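Local atomic coordinates of 5'-Methylthioadenosine Nucleosidase (Arabidopsis thaliana, PDB entry 2QSU), a protein that belongs to the phosphorylase superfamily, the nucleosidases and nucleoside phosphorylases built round a central mixed beta sheet, and forms a two-chain assembly. Residues A34-A39 / G86-G91; V90-A95 / L175-S180; F131-V136 / V217-A222. One frame throughout, in Å; residues are numbered along the deposited sequence. Where two conformers were deposited one is given.

Interaction 1: A34-A39 / G86-G91; sequences AMQAEA and GIDSVG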
ATOM      1  N   ALA A  34      -9.296  -5.878  -8.280  1.00 23.02           N
ATOM      2  CA  ALA A  34      -8.748  -4.547  -8.618  1.00 23.97           C
ATOM      3  C   ALA A  34      -9.398  -3.851  -9.805  1.00 24.35           C
ATOM      4  O   ALA A  34      -9.543  -2.639  -9.795  1.00 25.74           O
ATOM      5  CB  ALA A  34      -7.262  -4.639  -8.856  1.00 23.88           C
ATOM      6  N   MET A  35      -9.728  -4.613 -10.835  1.00 24.72           N
ATOM      7  CA  MET A  35     -10.323  -4.070 -12.064  1.00 25.79           C
ATOM      8  C   MET A  35     -11.799  -4.303 -12.018  1.00 24.19           C
ATOM      9  O   MET A  35     -12.218  -5.428 -11.978  1.00 23.91           O
ATOM     10  CB  MET A  35      -9.790  -4.804 -13.307  1.00 26.45           C
ATOM     11  CG  MET A  35      -8.278  -4.731 -13.526  1.00 27.86           C
ATOM     12  SD  MET A  35      -7.767  -3.077 -13.956  1.00 32.81           S
ATOM     13  CE  MET A  35      -7.999  -3.110 -15.718  1.00 31.86           C
ATOM     14  N   GLN A  36     -12.579  -3.242 -12.081  1.00 24.30           N
ATOM     15  CA  GLN A  36     -14.014  -3.370 -12.013  1.00 25.81           C
ATOM     16  C   GLN A  36     -14.618  -4.208 -13.165  1.00 25.95           C
ATOM     17  O   GLN A  36     -15.712  -4.776 -13.035  1.00 27.81           O
ATOM     18  CB  GLN A  36     -14.652  -1.994 -11.900  1.00 25.79           C
ATOM     19  CG  GLN A  36     -15.960  -2.018 -11.126  1.00 29.61           C
ATOM     20  CD  GLN A  36     -16.504  -0.631 -10.836  1.00 31.96           C
ATOM     21  OE1 GLN A  36     -15.797   0.379 -10.986  1.00 32.83           O
ATOM     22  NE2 GLN A  36     -17.776  -0.571 -10.408  1.00 31.98           N
ATOM     23  N   ALA A  37     -13.898  -4.316 -14.273  1.00 25.64           N
ATOM     24  CA  ALA A  37     -14.312  -5.185 -15.379  1.00 24.17           C
ATOM     25  C   ALA A  37     -14.112  -6.666 -15.067  1.00 23.03           C
ATOM     26  O   ALA A  37     -14.860  -7.512 -15.544  1.00 22.68           O
ATOM     27  CB  ALA A  37     -13.588  -4.794 -16.664  1.00 24.59           C
ATOM     28  N   GLU A  38     -13.093  -6.987 -14.268  0.50 21.16           N
ATOM     29  CA  GLU A  38     -12.885  -8.368 -13.858  0.50 19.13           C
ATOM     30  C   GLU A  38     -13.932  -8.867 -12.844  0.50 20.91           C
ATOM     31  O   GLU A  38     -14.104 -10.074 -12.685  0.50 20.21           O
ATOM     32  CB  GLU A  38     -11.437  -8.593 -13.399  0.50 18.06           C
ATOM     33  CG  GLU A  38     -10.539  -8.792 -14.597  0.50 12.55           C
ATOM     34  CD  GLU A  38      -9.074  -8.569 -14.342  0.50 12.58           C
ATOM     35  OE1 GLU A  38      -8.606  -8.896 -13.220  0.50  6.85           O
ATOM     36  OE2 GLU A  38      -8.406  -8.073 -15.292  0.50  5.37           O
ATOM     37  N   ALA A  39     -14.665  -7.939 -12.211  1.00 22.63           N
ATOM     38  CA  ALA A  39     -15.638  -8.263 -11.153  1.00 24.80           C
ATOM     39  C   ALA A  39     -17.063  -8.461 -11.671  1.00 27.10           C
ATOM     40  O   ALA A  39     -17.856  -9.229 -11.102  1.00 26.90           O
ATOM     41  CB  ALA A  39     -15.638  -7.162 -10.101  1.00 24.89           C
ATOM     42  N   GLY A  86      -9.679   8.927 -13.859  1.00 29.86           N
ATOM     43  CA  GLY A  86     -10.789   8.162 -14.461  1.00 30.53           C
ATOM     44  C   GLY A  86     -10.487   6.717 -14.866  1.00 30.92           C
ATOM     45  O   GLY A  86     -10.928   6.244 -15.931  1.00 30.21           O
ATOM     46  N   ILE A  87      -9.691   6.033 -14.037  1.00 30.71           N
ATOM     47  CA  ILE A  87      -9.301   4.660 -14.274  1.00 29.76           C
ATOM     48  C   ILE A  87      -9.475   3.878 -12.967  1.00 30.06           C
ATOM     49  O   ILE A  87      -9.788   4.461 -11.930  1.00 30.33           O
ATOM     50  CB  ILE A  87      -7.842   4.564 -14.739  1.00 31.43           C
ATOM     51  CG1 ILE A  87      -6.927   5.319 -13.770  1.00 31.48           C
ATOM     52  CG2 ILE A  87      -7.682   5.111 -16.166  1.00 29.63           C
ATOM     53  CD1 ILE A  87      -5.486   4.957 -13.908  1.00 34.72           C
ATOM     54  N   ASP A  88      -9.305   2.560 -13.017  1.00 29.51           N
ATOM     55  CA  ASP A  88      -9.394   1.736 -11.803  1.00 28.86           C
ATOM     56  C   ASP A  88      -8.143   1.995 -11.011  1.00 27.58           C
ATOM     57  O   ASP A  88      -7.059   2.103 -11.584  1.00 27.79           O
ATOM     58  CB  ASP A  88      -9.484   0.236 -12.138  1.00 29.25           C
ATOM     59  CG  ASP A  88     -10.801  -0.146 -12.777  1.00 29.29           C
ATOM     60  OD1 ASP A  88     -11.818  -0.184 -12.073  1.00 30.09           O
ATOM     61  OD2 ASP A  88     -10.807  -0.428 -13.985  1.00 30.98           O
ATOM     62  N   SER A  89      -8.309   2.090  -9.701  1.00 26.52           N
ATOM     63  CA  SER A  89      -7.237   2.437  -8.797  1.00 24.94           C
ATOM     64  C   SER A  89      -6.357   1.208  -8.489  1.00 24.34           C
ATOM     65  O   SER A  89      -6.448   0.586  -7.426  1.00 23.84           O
ATOM     66  CB  SER A  89      -7.817   3.084  -7.529  1.00 25.50           C
ATOM     67  OG  SER A  89      -8.658   4.216  -7.845  1.00 23.91           O
ATOM     68  N   VAL A  90      -5.517   0.858  -9.457  1.00 23.37           N
ATOM     69  CA  VAL A  90      -4.668  -0.333  -9.367  1.00 22.63           C
ATOM     70  C   VAL A  90      -3.509  -0.111  -8.415  1.00 22.02           C
ATOM     71  O   VAL A  90      -3.255   1.028  -7.985  1.00 22.60           O
ATOM     72  CB  VAL A  90      -4.151  -0.801 -10.793  1.00 22.93           C
ATOM     73  CG1 VAL A  90      -5.324  -1.248 -11.645  1.00 21.98           C
ATOM     74  CG2 VAL A  90      -3.371   0.315 -11.543  1.00 21.43           C
ATOM     75  N   GLY A  91      -2.773  -1.181  -8.108  1.00 20.60           N
ATOM     76  CA  GLY A  91      -1.587  -1.040  -7.261  1.00 18.73           C
ATOM     77  C   GLY A  91      -1.823  -1.531  -5.855  1.00 16.96           C
ATOM     78  O   GLY A  91      -2.980  -1.798  -5.438  1.00 16.81           O
TER
HETATM   79  O   HOH W   1     -11.534  -1.148  -9.568  1.00 25.80           O
HETATM   80  O   HOH W   2     -12.100  -2.133 -15.532  1.00 17.91           O
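Asp88 and Met35 both set their CG anti to the carbonyl carbon and beside the backbone N. In Asp88 this torsion (chi1 -70°) continues a CB already directed at 34-39 and places the carboxylate beside the first turn of helix 36-46; in Met35 further bends about the next two bonds bring the sulfur to Val90 CG1. The backbone N-H of Gln36 donates a nearly straight hydrogen bond (163°) to Asp88 OD1, with Gln36 N 3.2 Å from OD1, but it arrives from well above the carboxylate plane, 62° out of it. One water donates to Asp88 OD1 and lies, at a doubtfully short distance, by Ala34 O. A second takes the N-H of Ala37, 3.1 Å from Ala37 N, and donates to Asp88 OD2 at 2.6 Å, extending the carboxylate's reach to the next helix amide. These amides probably favour the negative charge. The apolar part of the contact is Met35 SD, 3.8 Å from Val90 CG1. The side-chain amide of Gln36 turns to Tyr65, while Val90 packs on Phe148 of the second subunit. Parallel strands 28-32 and 73-78 lead into helix 36-46 and into the loop carrying Asp88, respectively, so the contact joins two connections that leave the C-terminal ends of these neighbouring strands in the alpha/beta fold of the phosphorylase superfamily.

Interaction 2: V90-A95 / L175-S180; sequences VGTVPA and LSTGDS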
ATOM      1  N   VAL A  90      -5.517   0.858  -9.457  1.00 23.37           N
ATOM      2  CA  VAL A  90      -4.668  -0.333  -9.367  1.00 22.63           C
ATOM      3  C   VAL A  90      -3.509  -0.111  -8.415  1.00 22.02           C
ATOM      4  O   VAL A  90      -3.255   1.028  -7.985  1.00 22.60           O
ATOM      5  CB  VAL A  90      -4.151  -0.801 -10.793  1.00 22.93           C
ATOM      6  CG1 VAL A  90      -5.324  -1.248 -11.645  1.00 21.98           C
ATOM      7  CG2 VAL A  90      -3.371   0.315 -11.543  1.00 21.43           C
ATOM      8  N   GLY A  91      -2.773  -1.181  -8.108  1.00 20.60           N
ATOM      9  CA  GLY A  91      -1.587  -1.040  -7.261  1.00 18.73           C
ATOM     10  C   GLY A  91      -1.823  -1.531  -5.855  1.00 16.96           C
ATOM     11  O   GLY A  91      -2.980  -1.798  -5.438  1.00 16.81           O
ATOM     12  N   THR A  92      -0.720  -1.678  -5.119  1.00 16.29           N
ATOM     13  CA  THR A  92      -0.732  -2.344  -3.841  1.00 12.88           C
ATOM     14  C   THR A  92      -1.419  -1.509  -2.844  1.00 12.85           C
ATOM     15  O   THR A  92      -2.053  -2.057  -1.918  1.00 14.62           O
ATOM     16  CB  THR A  92       0.704  -2.631  -3.293  1.00 12.38           C
ATOM     17  OG1 THR A  92       1.366  -1.393  -3.112  1.00 11.41           O
ATOM     18  CG2 THR A  92       1.475  -3.479  -4.261  1.00 13.26           C
ATOM     19  N   VAL A  93      -1.319  -0.181  -2.986  1.00 12.94           N
ATOM     20  CA  VAL A  93      -1.834   0.686  -1.936  1.00 13.01           C
ATOM     21  C   VAL A  93      -3.381   0.748  -1.848  1.00 14.44           C
ATOM     22  O   VAL A  93      -3.917   0.518  -0.764  1.00 15.49           O
ATOM     23  CB  VAL A  93      -1.119   2.067  -1.891  1.00 14.68           C
ATOM     24  CG1 VAL A  93      -1.999   3.161  -1.367  1.00 13.70           C
ATOM     25  CG2 VAL A  93       0.182   1.947  -1.048  1.00 10.80           C
ATOM     26  N   PRO A  94      -4.088   1.038  -2.968  1.00 14.11           N
ATOM     27  CA  PRO A  94      -5.574   0.932  -2.931  1.00 14.43           C
ATOM     28  C   PRO A  94      -6.123  -0.460  -2.539  1.00 15.78           C
ATOM     29  O   PRO A  94      -7.146  -0.559  -1.827  1.00 17.78           O
ATOM     30  CB  PRO A  94      -5.978   1.287  -4.365  1.00 14.09           C
ATOM     31  CG  PRO A  94      -4.857   2.208  -4.825  1.00 16.24           C
ATOM     32  CD  PRO A  94      -3.617   1.500  -4.279  1.00 12.67           C
ATOM     33  N   ALA A  95      -5.493  -1.521  -3.054  1.00 16.70           N
ATOM     34  CA  ALA A  95      -5.792  -2.915  -2.693  1.00 16.93           C
ATOM     35  C   ALA A  95      -5.619  -3.269  -1.206  1.00 17.14           C
ATOM     36  O   ALA A  95      -6.372  -4.068  -0.640  1.00 17.30           O
ATOM     37  CB  ALA A  95      -4.992  -3.869  -3.552  1.00 14.89           C
ATOM     38  N   LEU A 175       3.432 -16.305  -6.714  1.00 16.73           N
ATOM     39  CA  LEU A 175       3.099 -15.018  -7.290  1.00 17.16           C
ATOM     40  C   LEU A 175       4.069 -13.931  -6.795  1.00 17.44           C
ATOM     41  O   LEU A 175       4.451 -13.905  -5.626  1.00 17.22           O
ATOM     42  CB  LEU A 175       1.638 -14.674  -6.955  1.00 15.89           C
ATOM     43  CG  LEU A 175       1.205 -13.246  -7.281  1.00 15.79           C
ATOM     44  CD1 LEU A 175       1.015 -13.015  -8.720  1.00 14.47           C
ATOM     45  CD2 LEU A 175      -0.037 -12.971  -6.545  1.00 11.41           C
ATOM     46  N   SER A 176       4.514 -13.067  -7.711  1.00 18.23           N
ATOM     47  CA  SER A 176       5.411 -11.985  -7.373  1.00 18.08           C
ATOM     48  C   SER A 176       4.794 -10.635  -7.735  1.00 18.73           C
ATOM     49  O   SER A 176       4.355 -10.431  -8.878  1.00 19.08           O
ATOM     50  CB  SER A 176       6.775 -12.160  -8.044  1.00 19.06           C
ATOM     51  OG  SER A 176       7.676 -11.245  -7.478  1.00 18.40           O
ATOM     52  N   THR A 177       4.722  -9.746  -6.738  1.00 17.33           N
ATOM     53  CA  THR A 177       3.987  -8.477  -6.827  1.00 18.32           C
ATOM     54  C   THR A 177       4.900  -7.249  -6.838  1.00 18.15           C
ATOM     55  O   THR A 177       5.955  -7.210  -6.135  1.00 15.40           O
ATOM     56  CB  THR A 177       2.967  -8.365  -5.648  1.00 18.25           C
ATOM     57  OG1 THR A 177       2.104  -9.506  -5.681  1.00 18.89           O
ATOM     58  CG2 THR A 177       2.147  -7.073  -5.702  1.00 20.49           C
ATOM     59  N   GLY A 178       4.470  -6.252  -7.632  1.00 17.38           N
ATOM     60  CA  GLY A 178       5.088  -4.925  -7.712  1.00 16.98           C
ATOM     61  C   GLY A 178       4.078  -3.930  -8.283  1.00 17.87           C
ATOM     62  O   GLY A 178       3.088  -4.327  -8.914  1.00 19.12           O
ATOM     63  N   ASP A 179       4.324  -2.636  -8.098  1.00 18.10           N
ATOM     64  CA  ASP A 179       3.383  -1.592  -8.568  1.00 20.07           C
ATOM     65  C   ASP A 179       3.663  -1.138 -10.011  1.00 20.07           C
ATOM     66  O   ASP A 179       2.998  -0.234 -10.508  1.00 20.59           O
ATOM     67  CB  ASP A 179       3.465  -0.367  -7.669  1.00 19.21           C
ATOM     68  CG  ASP A 179       2.684  -0.523  -6.394  1.00 21.62           C
ATOM     69  OD1 ASP A 179       1.421  -0.357  -6.416  1.00 15.72           O
ATOM     70  OD2 ASP A 179       3.341  -0.776  -5.351  1.00 17.66           O
ATOM     71  N   SER A 180       4.691  -1.727 -10.640  1.00 19.49           N
ATOM     72  CA  SER A 180       4.972  -1.511 -12.038  1.00 20.23           C
ATOM     73  C   SER A 180       4.399  -2.608 -12.894  1.00 19.42           C
ATOM     74  O   SER A 180       4.566  -3.796 -12.613  1.00 18.67           O
ATOM     75  CB  SER A 180       6.482  -1.413 -12.312  1.00 19.56           C
ATOM     76  OG  SER A 180       6.969  -0.173 -11.866  1.00 20.65           O
TER
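One firm hydrogen bond and one possible second join Thr92, the first residue of helix 92-106, to the carboxylate of Asp179. The backbone bond is short and straight: Thr92 N donates to Asp179 OD1 at 2.8 Å and 164°, meeting the oxygen on its syn side, 29° out of the carboxylate plane. The possible second pairs Thr92 OG1 with Asp179 OD2 at 3.0 Å, but the hydroxyl proton has another acceptor within reach. With chi1 at 62°, OG1 lies between the backbone N and the carbonyl carbon, facing the same carboxylate as the amide. OD1 of Asp179 also lies close to the helix cap, 3.2 Å from the CA of Gly91, the N-cap residue. Apolar contact is slight, Thr92 CG2 meeting Thr177 CG2 at 3.9 Å, while the hydroxyl of Thr177 is engaged by Asp200 and the amide of Ala204. Asp140 accepts the N-H of Asp179, and Arg141 of the second subunit packs on the Asp179 side chain. The helix dipole would probably help to stabilise the negative charge of this buried carboxylate; if the hydroxyl also donates to OD2, both oxygens are engaged and rotation of the carboxylate is probably restricted.

Interaction 3: F131-V136 / V217-A222; sequences FLVSDV and VVFLKA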
ATOM      1  N   PHE A 131      -4.614 -19.805 -12.282  1.00 20.95           N
ATOM      2  CA  PHE A 131      -3.785 -20.422 -11.262  1.00 20.82           C
ATOM      3  C   PHE A 131      -4.313 -20.219  -9.872  1.00 20.64           C
ATOM      4  O   PHE A 131      -4.874 -19.179  -9.564  1.00 20.16           O
ATOM      5  CB  PHE A 131      -2.408 -19.799 -11.259  1.00 20.79           C
ATOM      6  CG  PHE A 131      -1.435 -20.420 -12.213  1.00 19.15           C
ATOM      7  CD1 PHE A 131      -1.544 -20.193 -13.580  1.00 16.34           C
ATOM      8  CD2 PHE A 131      -0.328 -21.126 -11.727  1.00 19.38           C
ATOM      9  CE1 PHE A 131      -0.614 -20.700 -14.452  1.00 14.00           C
ATOM     10  CE2 PHE A 131       0.625 -21.652 -12.600  1.00 18.27           C
ATOM     11  CZ  PHE A 131       0.494 -21.433 -13.968  1.00 17.75           C
ATOM     12  N   LEU A 132      -4.056 -21.202  -9.006  1.00 20.28           N
ATOM     13  CA  LEU A 132      -4.277 -21.044  -7.601  1.00 20.91           C
ATOM     14  C   LEU A 132      -2.911 -20.740  -7.048  1.00 21.56           C
ATOM     15  O   LEU A 132      -1.934 -21.439  -7.335  1.00 21.21           O
ATOM     16  CB  LEU A 132      -4.804 -22.338  -6.987  1.00 21.62           C
ATOM     17  CG  LEU A 132      -5.622 -22.254  -5.707  1.00 19.65           C
ATOM     18  CD1 LEU A 132      -7.064 -21.751  -5.982  1.00 25.82           C
ATOM     19  CD2 LEU A 132      -5.628 -23.638  -5.069  1.00 20.67           C
ATOM     20  N   VAL A 133      -2.812 -19.683  -6.276  1.00 21.73           N
ATOM     21  CA  VAL A 133      -1.464 -19.271  -5.822  1.00 20.92           C
ATOM     22  C   VAL A 133      -1.066 -20.051  -4.581  1.00 20.40           C
ATOM     23  O   VAL A 133      -1.838 -20.154  -3.647  1.00 17.87           O
ATOM     24  CB  VAL A 133      -1.377 -17.733  -5.583  1.00 21.19           C
ATOM     25  CG1 VAL A 133       0.030 -17.317  -5.012  1.00 20.59           C
ATOM     26  CG2 VAL A 133      -1.713 -17.005  -6.862  1.00 20.03           C
ATOM     27  N   SER A 134       0.173 -20.567  -4.587  1.00 18.83           N
ATOM     28  CA  SER A 134       0.740 -21.271  -3.450  1.00 20.11           C
ATOM     29  C   SER A 134       1.246 -20.305  -2.378  1.00 20.90           C
ATOM     30  O   SER A 134       0.916 -20.438  -1.213  1.00 21.19           O
ATOM     31  CB  SER A 134       1.928 -22.080  -3.947  1.00 20.29           C
ATOM     32  OG  SER A 134       2.840 -21.181  -4.571  1.00 18.25           O
ATOM     33  N   ASP A 135       2.076 -19.334  -2.784  1.00 22.24           N
ATOM     34  CA  ASP A 135       2.561 -18.276  -1.885  1.00 22.03           C
ATOM     35  C   ASP A 135       2.906 -16.993  -2.669  1.00 21.72           C
ATOM     36  O   ASP A 135       2.846 -16.996  -3.899  1.00 22.55           O
ATOM     37  CB  ASP A 135       3.735 -18.787  -1.011  1.00 22.73           C
ATOM     38  CG  ASP A 135       4.934 -19.214  -1.814  1.00 25.07           C
ATOM     39  OD1 ASP A 135       4.955 -18.995  -3.036  1.00 29.45           O
ATOM     40  OD2 ASP A 135       5.875 -19.771  -1.216  1.00 29.12           O
ATOM     41  N   VAL A 136       3.170 -15.884  -1.972  1.00 21.09           N
ATOM     42  CA  VAL A 136       3.385 -14.598  -2.637  1.00 20.76           C
ATOM     43  C   VAL A 136       4.561 -13.839  -2.066  1.00 20.42           C
ATOM     44  O   VAL A 136       4.745 -13.831  -0.851  1.00 21.03           O
ATOM     45  CB  VAL A 136       2.232 -13.603  -2.495  1.00 20.27           C
ATOM     46  CG1 VAL A 136       2.315 -12.629  -3.644  1.00 23.63           C
ATOM     47  CG2 VAL A 136       0.902 -14.267  -2.519  1.00 22.54           C
ATOM     48  N   VAL A 217      -6.467 -16.173   3.264  1.00 19.68           N
ATOM     49  CA  VAL A 217      -6.440 -15.602   1.911  1.00 20.31           C
ATOM     50  C   VAL A 217      -6.179 -16.673   0.768  1.00 20.72           C
ATOM     51  O   VAL A 217      -5.227 -17.505   0.858  1.00 21.71           O
ATOM     52  CB  VAL A 217      -5.425 -14.375   1.846  1.00 20.01           C
ATOM     53  CG1 VAL A 217      -3.969 -14.819   2.077  1.00 18.66           C
ATOM     54  CG2 VAL A 217      -5.519 -13.623   0.520  1.00 19.31           C
ATOM     55  N   VAL A 218      -7.019 -16.652  -0.279  1.00 19.75           N
ATOM     56  CA  VAL A 218      -6.864 -17.449  -1.513  0.50 20.13           C
ATOM     57  C   VAL A 218      -6.624 -16.504  -2.721  1.00 20.03           C
ATOM     58  O   VAL A 218      -7.083 -15.374  -2.700  1.00 20.47           O
ATOM     59  CB  VAL A 218      -8.123 -18.345  -1.764  0.50 19.84           C
ATOM     60  CG1 VAL A 218      -7.955 -19.222  -2.992  0.50 19.51           C
ATOM     61  CG2 VAL A 218      -8.410 -19.224  -0.549  0.50 19.60           C
ATOM     62  N   PHE A 219      -5.913 -16.978  -3.760  1.00 20.15           N
ATOM     63  CA  PHE A 219      -5.686 -16.201  -4.964  1.00 18.23           C
ATOM     64  C   PHE A 219      -6.090 -17.016  -6.187  1.00 19.15           C
ATOM     65  O   PHE A 219      -5.770 -18.190  -6.308  1.00 19.62           O
ATOM     66  CB  PHE A 219      -4.225 -15.736  -5.099  1.00 19.24           C
ATOM     67  CG  PHE A 219      -3.691 -14.984  -3.897  1.00 16.56           C
ATOM     68  CD1 PHE A 219      -3.713 -13.596  -3.866  1.00 17.44           C
ATOM     69  CD2 PHE A 219      -3.108 -15.680  -2.830  1.00 20.71           C
ATOM     70  CE1 PHE A 219      -3.227 -12.896  -2.750  1.00 20.02           C
ATOM     71  CE2 PHE A 219      -2.609 -15.019  -1.707  1.00 16.90           C
ATOM     72  CZ  PHE A 219      -2.641 -13.624  -1.669  1.00 21.04           C
ATOM     73  N   LEU A 220      -6.824 -16.377  -7.078  1.00 18.82           N
ATOM     74  CA  LEU A 220      -7.152 -16.955  -8.357  1.00 19.39           C
ATOM     75  C   LEU A 220      -6.567 -16.002  -9.393  1.00 18.90           C
ATOM     76  O   LEU A 220      -7.115 -14.933  -9.622  1.00 19.96           O
ATOM     77  CB  LEU A 220      -8.670 -17.014  -8.516  1.00 18.89           C
ATOM     78  CG  LEU A 220      -9.417 -17.909  -7.536  1.00 20.96           C
ATOM     79  CD1 LEU A 220     -10.934 -17.670  -7.632  1.00 18.45           C
ATOM     80  CD2 LEU A 220      -9.088 -19.381  -7.784  1.00 23.09           C
ATOM     81  N   LYS A 221      -5.454 -16.386 -10.012  1.00 18.70           N
ATOM     82  CA  LYS A 221      -4.752 -15.498 -10.929  1.00 18.56           C
ATOM     83  C   LYS A 221      -4.832 -15.975 -12.398  1.00 20.12           C
ATOM     84  O   LYS A 221      -4.211 -16.977 -12.783  1.00 20.95           O
ATOM     85  CB  LYS A 221      -3.290 -15.300 -10.462  1.00 17.61           C
ATOM     86  CG  LYS A 221      -3.154 -14.471  -9.164  1.00 12.83           C
ATOM     87  CD  LYS A 221      -3.334 -12.951  -9.372  1.00  9.72           C
ATOM     88  CE  LYS A 221      -3.894 -12.282  -8.118  1.00 10.00           C
ATOM     89  NZ  LYS A 221      -3.832 -10.757  -8.302  1.00 10.44           N
ATOM     90  N   ALA A 222      -5.583 -15.222 -13.211  1.00 20.82           N
ATOM     91  CA  ALA A 222      -5.828 -15.551 -14.617  1.00 20.41           C
ATOM     92  C   ALA A 222      -4.749 -14.905 -15.477  1.00 20.24           C
ATOM     93  O   ALA A 222      -4.575 -13.681 -15.441  1.00 21.97           O
ATOM     94  CB  ALA A 222      -7.211 -15.041 -15.028  1.00 19.68           C
TER
HETATM   95  O   HOH W   3      -4.220 -19.649  -3.326  1.00 17.84           O
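Phe219 meets Val133 at its CB and Val136 at the far end of its ring. CB presses on Val133 CG2 at 3.3 Å, a tight fit. The first torsion (chi1 -54°) sets the ring beside the backbone N and carries its tip toward Val136. CG and CD2 pass Val133 CB, with CD2 3.8 Å from it, and at the far end CE2 and CZ both reach Val136 CG2, the CE2 distance being 3.7 Å. That methyl makes an off-centre CH-pi contact, 4.1 Å from the ring centroid and 30° off the normal. The backbones run antiparallel, the axes of 131-133 and 217-222 at 147° between their N-to-C directions. Phe131 and Lys221 form a hydrogen-bonded pair, each N donating to the other's O at 2.9 Å. Farther along, Val133 N bonds only weakly to Phe219 O. A water lies between Val133 O and Phe219 N, accepting from the latter; its approach to Val133 O is short enough to be doubtful in detail. On one face Leu132 and Leu220 lie side by side, CD1 of Leu132 3.6 Å from CD2 of Leu220, and helix 234-259 packs on Leu220. On the other face, which carries Phe131 and Lys221, Lys221 CG touches Val133 CG2 at 3.7 Å before its chain leads NZ away to a salt bridge with Asp200 and a hydrogen bond to Asn113. Strand 217-226 thus pairs antiparallel with 130-138 and parallel with 110-119, a junction within the helix-covered mixed sheet of this superfamily's alpha/beta fold.

How the interactions relate
Interaction 3 is the core contact, strand on strand within the central sheet, held by backbone bonds and apolar side chains and touched by no other chain. Interaction 2 is also buried, but relies on one carboxylate at a helix start; its strand 172-177 neighbours 130-138 in the sheet, and Leu175 N probably bonds to Asp135 O, linking it directly to interaction 3. Interaction 1 is only partly buried, and its carboxylate is joined to helix 36-46 partly through water. Interactions 1 and 2 share Val90 and Gly91: the connection supplies the aspartate in interaction 1 and ends in the helix start that receives one in interaction 2. Both touch the second subunit.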